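Local atomic coordinates of BIS(5'-nucleosyl)-tetraphosphatase (Diadenosine tetraphosphatase), putative (Plasmodium falciparum, PDB entry 5CFI), a protein that probably hydrolyses diadenosine tetraphosphate asymmetrically, and belongs to the Nudix hydrolases. Residues G10-R15 against F32-A37. Residues are numbered along the deposited sequence; the frame is centred on the assembly and turned at random.
Sequences GILLCR and FLFLKA
Cys14 and Phe32 form an antiparallel non-hydrogen-bonded pair where two neighbouring strands of the central Nudix sheet, 6-16 and 30-37, meet and then splay apart. The axes of the two segments approach to 4.7 Å, but their directions differ by 125°, consistent with a single bridge between these two segments. One backbone hydrogen bond joins the segments, from Leu33 N to Leu13 O at 2.8 Å. The same carbonyl oxygen, Leu13 O, receives a CA-H...O contact from Phe32 CA at 3.2 Å.

Leu12, Cys14 and Phe32 pack on one face of the sheet. The Phe32 ring is approached obliquely along its CD2-CE2 side. Leu12 CG lies 3.6 Å from Phe32 CD2, and the methyl Leu12 CD1 also meets Phe32 CB. Cys14 CB reaches the same ring carbon, Phe32 CD2, at 3.8 Å. With CG anti to its backbone N (chi1 173°), Leu12 brings its branched end nearer to strand 30-37. Leu12 CD1 also comes to 4.4 Å from Phe34 CE2, a looser touch. Pro46 of strand 44-50 packs against both Leu12 and Phe34.

On the other face, Leu13 CB and Leu33 CB approach to 4.3 Å. Helix 57-69 lies on this side, where Thr69 touches Leu33. Beyond the pair, strand 6-16 also forms backbone hydrogen bonds with strand 92-103, Leu12 with Ala101 among them, while Leu33 rests on Trp121 of strand 116-122. This buried junction, with apolar side chains on both faces and helix 57-69 against one of them, is characteristic of the alpha/beta/alpha sandwich of the Nudix fold.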
loop_
_atom_site.group_PDB
_atom_site.type_symbol
_atom_site.label_atom_id
_atom_site.label_comp_id
_atom_site.label_asym_id
_atom_site.label_seq_id
_atom_site.Cartn_x
_atom_site.Cartn_y
_atom_site.Cartn_z
ATOM N N GLY B 10 -1.299 -1.760 -7.667
ATOM C CA GLY B 10 -1.633 -2.195 -6.340
ATOM C C GLY B 10 -2.639 -1.301 -5.684
ATOM O O GLY B 10 -2.930 -0.185 -6.137
ATOM N N ILE B 11 -3.166 -1.795 -4.585
ATOM C CA ILE B 11 -3.992 -0.948 -3.750
ATOM C C ILE B 11 -3.271 -0.531 -2.512
ATOM O O ILE B 11 -2.804 -1.374 -1.776
ATOM C CB ILE B 11 -5.271 -1.636 -3.382
ATOM C CG1 ILE B 11 -6.125 -1.645 -4.639
ATOM C CG2 ILE B 11 -5.929 -0.887 -2.264
ATOM C CD1 ILE B 11 -7.539 -1.770 -4.403
ATOM N N LEU B 12 -3.135 0.774 -2.314
ATOM C CA LEU B 12 -2.633 1.280 -1.044
ATOM C C LEU B 12 -3.795 1.289 -0.040
ATOM O O LEU B 12 -4.617 2.210 -0.009
ATOM C CB LEU B 12 -2.038 2.668 -1.203
ATOM C CG LEU B 12 -1.638 3.358 0.106
ATOM C CD1 LEU B 12 -0.319 2.808 0.659
ATOM C CD2 LEU B 12 -1.527 4.838 -0.128
ATOM N N LEU B 13 -3.874 0.227 0.750
ATOM C CA LEU B 13 -4.950 0.046 1.707
ATOM C C LEU B 13 -4.658 0.730 3.056
ATOM O O LEU B 13 -3.651 0.451 3.743
ATOM C CB LEU B 13 -5.206 -1.442 1.899
ATOM C CG LEU B 13 -6.435 -1.808 2.713
ATOM C CD1 LEU B 13 -7.670 -1.305 1.997
ATOM C CD2 LEU B 13 -6.540 -3.300 2.883
ATOM N N CYS B 14 -5.544 1.640 3.438
ATOM C CA CYS B 14 -5.419 2.312 4.716
ATOM C C CYS B 14 -6.487 1.866 5.691
ATOM O O CYS B 14 -7.497 1.288 5.302
ATOM C CB CYS B 14 -5.425 3.835 4.526
ATOM S SG CYS B 14 -6.976 4.618 4.176
ATOM N N ARG B 15 -6.207 2.072 6.971
ATOM C CA ARG B 15 -7.150 1.833 8.042
ATOM C C ARG B 15 -6.986 2.972 9.014
ATOM O O ARG B 15 -6.081 3.807 8.854
ATOM C CB ARG B 15 -6.912 0.503 8.744
ATOM C CG ARG B 15 -5.747 0.510 9.738
ATOM C CD ARG B 15 -5.687 -0.832 10.469
ATOM N NE ARG B 15 -4.486 -1.045 11.270
ATOM C CZ ARG B 15 -4.188 -2.193 11.875
ATOM N NH1 ARG B 15 -5.004 -3.235 11.767
ATOM N NH2 ARG B 15 -3.074 -2.306 12.594
ATOM N N PHE B 32 -1.180 2.498 6.616
ATOM C CA PHE B 32 -1.222 1.783 5.334
ATOM C C PHE B 32 -0.664 0.378 5.478
ATOM O O PHE B 32 0.211 0.145 6.288
ATOM C CB PHE B 32 -0.448 2.580 4.289
ATOM C CG PHE B 32 -0.775 4.046 4.312
ATOM C CD1 PHE B 32 -0.102 4.914 5.172
ATOM C CD2 PHE B 32 -1.806 4.555 3.518
ATOM C CE1 PHE B 32 -0.433 6.268 5.218
ATOM C CE2 PHE B 32 -2.124 5.901 3.549
ATOM C CZ PHE B 32 -1.432 6.765 4.412
ATOM N N LEU B 33 -1.198 -0.560 4.712
ATOM C CA LEU B 33 -0.775 -1.947 4.805
ATOM C C LEU B 33 0.491 -2.186 4.003
ATOM O O LEU B 33 0.582 -1.808 2.845
ATOM C CB LEU B 33 -1.887 -2.873 4.311
ATOM C CG LEU B 33 -1.495 -4.350 4.244
ATOM C CD1 LEU B 33 -0.941 -4.805 5.590
ATOM C CD2 LEU B 33 -2.699 -5.201 3.799
ATOM N N PHE B 34 1.483 -2.799 4.625
ATOM C CA PHE B 34 2.753 -3.063 3.945
ATOM C C PHE B 34 3.135 -4.512 4.152
ATOM O O PHE B 34 3.131 -5.015 5.275
ATOM C CB PHE B 34 3.843 -2.118 4.447
ATOM C CG PHE B 34 3.918 -0.835 3.688
ATOM C CD1 PHE B 34 4.968 -0.594 2.808
ATOM C CD2 PHE B 34 2.932 0.133 3.837
ATOM C CE1 PHE B 34 5.038 0.589 2.084
ATOM C CE2 PHE B 34 2.989 1.332 3.117
ATOM C CZ PHE B 34 4.038 1.551 2.227
ATOM N N LEU B 35 3.408 -5.200 3.060
ATOM C CA LEU B 35 3.844 -6.591 3.138
ATOM C C LEU B 35 5.339 -6.697 2.903
ATOM O O LEU B 35 5.897 -5.967 2.080
ATOM C CB LEU B 35 3.085 -7.423 2.130
ATOM C CG LEU B 35 1.629 -6.998 2.010
ATOM C CD1 LEU B 35 1.031 -7.681 0.810
ATOM C CD2 LEU B 35 0.887 -7.344 3.291
ATOM N N LYS B 36 5.993 -7.578 3.649
ATOM C CA LYS B 36 7.437 -7.770 3.501
ATOM C C LYS B 36 7.750 -8.960 2.611
ATOM O O LYS B 36 7.460 -10.104 2.983
ATOM C CB LYS B 36 8.116 -7.978 4.847
ATOM C CG LYS B 36 9.613 -7.747 4.751
ATOM C CD LYS B 36 10.324 -8.356 5.913
ATOM C CE LYS B 36 11.812 -8.216 5.776
ATOM N NZ LYS B 36 12.442 -8.759 6.987
ATOM N N ALA B 37 8.359 -8.680 1.455
ATOM C CA ALA B 37 8.643 -9.704 0.444
ATOM C C ALA B 37 9.467 -10.803 1.090
ATOM O O ALA B 37 10.401 -10.519 1.855
ATOM C CB ALA B 37 9.354 -9.110 -0.736
#